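Local coordinates for FAD-binding PCMH-type domain-containing protein (Gibberella zeae, PDB 6YJO) that binds FAD through two covalent links and probably acts as an oxygen-dependent flavin oxidoreductase, at residues Leu248-Asn253 and Ser282-Gln287. Sequence-based numbering, arbitrary orientation.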
ATOM      1  N   LEU A 248     -19.465 -17.833  -2.585  1.00 62.59           N
ATOM      2  CA  LEU A 248     -20.349 -17.798  -3.740  1.00 63.93           C
ATOM      3  C   LEU A 248     -19.737 -18.596  -4.881  1.00 60.64           C
ATOM      4  O   LEU A 248     -18.551 -18.939  -4.866  1.00 57.13           O
ATOM      5  CB  LEU A 248     -20.612 -16.362  -4.207  1.00 66.25           C
ATOM      6  CG  LEU A 248     -21.306 -15.434  -3.213  1.00 70.10           C
ATOM      7  CD1 LEU A 248     -20.313 -14.417  -2.663  1.00 69.46           C
ATOM      8  CD2 LEU A 248     -22.483 -14.745  -3.882  1.00 72.65           C
ATOM      9  N   ASP A 249     -20.582 -18.906  -5.873  1.00 63.07           N
ATOM     10  CA  ASP A 249     -20.146 -19.511  -7.136  1.00 64.41           C
ATOM     11  C   ASP A 249     -21.004 -18.909  -8.260  1.00 66.30           C
ATOM     12  O   ASP A 249     -21.948 -19.523  -8.768  1.00 68.23           O
ATOM     13  CB  ASP A 249     -20.247 -21.031  -7.098  1.00 66.17           C
ATOM     14  CG  ASP A 249     -19.680 -21.674  -8.343  1.00 67.83           C
ATOM     15  OD1 ASP A 249     -18.856 -21.027  -9.026  1.00 67.57           O
ATOM     16  OD2 ASP A 249     -20.072 -22.816  -8.649  1.00 70.17           O
ATOM     17  N   TRP A 250     -20.657 -17.686  -8.650  1.00 65.82           N
ATOM     18  CA  TRP A 250     -21.367 -16.982  -9.709  1.00 65.81           C
ATOM     19  C   TRP A 250     -21.107 -17.605 -11.074  1.00 66.46           C
ATOM     20  O   TRP A 250     -20.053 -18.194 -11.328  1.00 64.33           O
ATOM     21  CB  TRP A 250     -20.921 -15.522  -9.763  1.00 63.54           C
ATOM     22  CG  TRP A 250     -21.446 -14.642  -8.682  1.00 62.94           C
ATOM     23  CD1 TRP A 250     -22.549 -14.846  -7.907  1.00 63.52           C
ATOM     24  CD2 TRP A 250     -20.880 -13.399  -8.260  1.00 62.71           C
ATOM     25  NE1 TRP A 250     -22.703 -13.802  -7.026  1.00 64.08           N
ATOM     26  CE2 TRP A 250     -21.689 -12.901  -7.222  1.00 63.58           C
ATOM     27  CE3 TRP A 250     -19.764 -12.659  -8.661  1.00 62.30           C
ATOM     28  CZ2 TRP A 250     -21.418 -11.695  -6.579  1.00 64.31           C
ATOM     29  CZ3 TRP A 250     -19.495 -11.465  -8.023  1.00 63.11           C
ATOM     30  CH2 TRP A 250     -20.319 -10.993  -6.994  1.00 64.18           C
ATOM     31  N   ASN A 251     -22.092 -17.464 -11.956  1.00 68.04           N
ATOM     32  CA  ASN A 251     -21.895 -17.540 -13.394  1.00 67.90           C
ATOM     33  C   ASN A 251     -21.818 -16.122 -13.953  1.00 65.45           C
ATOM     34  O   ASN A 251     -22.091 -15.147 -13.252  1.00 64.48           O
ATOM     35  CB  ASN A 251     -23.025 -18.345 -14.048  1.00 69.73           C
ATOM     36  CG  ASN A 251     -24.402 -17.758 -13.777  1.00 71.38           C
ATOM     37  OD1 ASN A 251     -24.630 -16.566 -13.957  1.00 70.64           O
ATOM     38  ND2 ASN A 251     -25.323 -18.598 -13.330  1.00 73.62           N
ATOM     39  N   GLU A 252     -21.427 -16.014 -15.226  1.00 66.14           N
ATOM     40  CA  GLU A 252     -21.212 -14.702 -15.835  1.00 68.04           C
ATOM     41  C   GLU A 252     -22.332 -13.725 -15.503  1.00 71.14           C
ATOM     42  O   GLU A 252     -22.077 -12.600 -15.062  1.00 72.52           O
ATOM     43  CB  GLU A 252     -21.076 -14.838 -17.352  1.00 70.37           C
ATOM     44  CG  GLU A 252     -20.942 -13.495 -18.053  1.00 71.30           C
ATOM     45  CD  GLU A 252     -20.486 -13.614 -19.495  1.00 70.85           C
ATOM     46  OE1 GLU A 252     -19.951 -14.678 -19.865  1.00 70.34           O
ATOM     47  OE2 GLU A 252     -20.666 -12.641 -20.256  1.00 71.66           O
ATOM     48  N   ASN A 253     -23.583 -14.141 -15.705  1.00 72.34           N
ATOM     49  CA  ASN A 253     -24.701 -13.220 -15.538  1.00 74.66           C
ATOM     50  C   ASN A 253     -25.079 -13.011 -14.078  1.00 73.94           C
ATOM     51  O   ASN A 253     -25.629 -11.956 -13.747  1.00 76.39           O
ATOM     52  CB  ASN A 253     -25.918 -13.706 -16.325  1.00 78.44           C
ATOM     53  CG  ASN A 253     -27.138 -12.856 -16.072  1.00 84.02           C
ATOM     54  OD1 ASN A 253     -27.234 -11.727 -16.552  1.00 85.08           O
ATOM     55  ND2 ASN A 253     -28.081 -13.391 -15.306  1.00 86.52           N
ATOM     56  N   SER A 282     -12.144 -20.174  -9.788  1.00 52.56           N
ATOM     57  CA  SER A 282     -13.125 -21.214  -9.502  1.00 54.03           C
ATOM     58  C   SER A 282     -14.248 -20.768  -8.574  1.00 55.62           C
ATOM     59  O   SER A 282     -15.104 -21.591  -8.229  1.00 56.19           O
ATOM     60  CB  SER A 282     -12.426 -22.442  -8.903  1.00 54.75           C
ATOM     61  OG  SER A 282     -11.195 -22.082  -8.302  1.00 56.33           O
ATOM     62  N   GLY A 283     -14.284 -19.505  -8.169  1.00 56.78           N
ATOM     63  CA  GLY A 283     -15.351 -19.040  -7.308  1.00 57.04           C
ATOM     64  C   GLY A 283     -15.010 -17.697  -6.702  1.00 55.21           C
ATOM     65  O   GLY A 283     -13.935 -17.134  -6.932  1.00 52.84           O
ATOM     66  N   GLN A 284     -15.957 -17.195  -5.912  1.00 56.64           N
ATOM     67  CA  GLN A 284     -15.851 -15.891  -5.278  1.00 56.24           C
ATOM     68  C   GLN A 284     -16.042 -16.019  -3.771  1.00 54.43           C
ATOM     69  O   GLN A 284     -16.587 -17.009  -3.272  1.00 51.89           O
ATOM     70  CB  GLN A 284     -16.888 -14.905  -5.838  1.00 57.74           C
ATOM     71  CG  GLN A 284     -16.773 -14.633  -7.333  1.00 59.16           C
ATOM     72  CD  GLN A 284     -17.237 -15.808  -8.179  1.00 63.47           C
ATOM     73  OE1 GLN A 284     -18.020 -16.647  -7.722  1.00 65.22           O
ATOM     74  NE2 GLN A 284     -16.754 -15.878  -9.414  1.00 64.22           N
ATOM     75  N   THR A 285     -15.582 -14.998  -3.048  1.00 54.93           N
ATOM     76  CA  THR A 285     -15.761 -14.932  -1.598  1.00 56.49           C
ATOM     77  C   THR A 285     -15.855 -13.469  -1.194  1.00 55.83           C
ATOM     78  O   THR A 285     -14.865 -12.738  -1.287  1.00 54.91           O
ATOM     79  CB  THR A 285     -14.615 -15.618  -0.857  1.00 57.30           C
ATOM     80  OG1 THR A 285     -14.563 -17.006  -1.211  1.00 59.33           O
ATOM     81  CG2 THR A 285     -14.806 -15.488   0.653  1.00 57.55           C
ATOM     82  N   ILE A 286     -17.032 -13.049  -0.738  1.00 57.34           N
ATOM     83  CA  ILE A 286     -17.189 -11.735  -0.122  1.00 57.62           C
ATOM     84  C   ILE A 286     -16.790 -11.854   1.342  1.00 57.72           C
ATOM     85  O   ILE A 286     -17.363 -12.654   2.088  1.00 59.03           O
ATOM     86  CB  ILE A 286     -18.625 -11.215  -0.272  1.00 60.13           C
ATOM     87  CG1 ILE A 286     -18.911 -10.885  -1.740  1.00 60.69           C
ATOM     88  CG2 ILE A 286     -18.840  -9.970   0.590  1.00 61.57           C
ATOM     89  CD1 ILE A 286     -20.351 -10.522  -2.022  1.00 63.01           C
ATOM     90  N   GLN A 287     -15.801 -11.065   1.753  1.00 57.63           N
ATOM     91  CA  GLN A 287     -15.235 -11.144   3.091  1.00 56.81           C
ATOM     92  C   GLN A 287     -14.908  -9.740   3.585  1.00 54.34           C
ATOM     93  O   GLN A 287     -14.518  -8.870   2.801  1.00 52.13           O
ATOM     94  CB  GLN A 287     -13.970 -12.014   3.095  1.00 56.75           C
ATOM     95  CG  GLN A 287     -12.816 -11.434   2.267  1.00 56.88           C
ATOM     96  CD  GLN A 287     -11.739 -12.456   1.946  1.00 57.40           C
ATOM     97  OE1 GLN A 287     -11.929 -13.654   2.139  1.00 58.54           O
ATOM     98  NE2 GLN A 287     -10.599 -11.982   1.452  1.00 57.92           N
TER
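Leu248 and Gln284 form an antiparallel hydrogen-bonded pair: Leu248 N donates to Gln284 O at 3.1 Å and Gln284 N to Leu248 O at 3.3 Å, both bonds close to straight. Beyond this pair strand 242-248 ends, and the side chain of Gln284 takes over from the backbone. Its chain bends at chi2 (73°), which brings the amide to the backbone of Trp250, where Gln284 OE1 accepts the N-H of Trp250 N at 3.0 Å. The N-H points nearly straight at the oxygen, although the donor stands 37° out of the amide plane. The same bend lays the amide obliquely beside the indole, the two planes 23° apart, with Gln284 CG 3.8 Å from Trp250 CE3. On the sheet face that carries Leu248 and Gln284, Leu248 CD1 meets Ile286 CG1 at 3.9 Å. Trp250 and Ile286 both continue onto Ile277 of strand 273-280, Leu308 and helix 252-268, so these two side chains belong to the core between sheet and helices. Asn251 caps that helix by accepting Glu254 N through OD1. Chemically, OE1 of the buried Gln284 supplies an acceptor where strand pairing stops, tying the strand-to-helix turn to the antiparallel sheet while Trp250 packs inward.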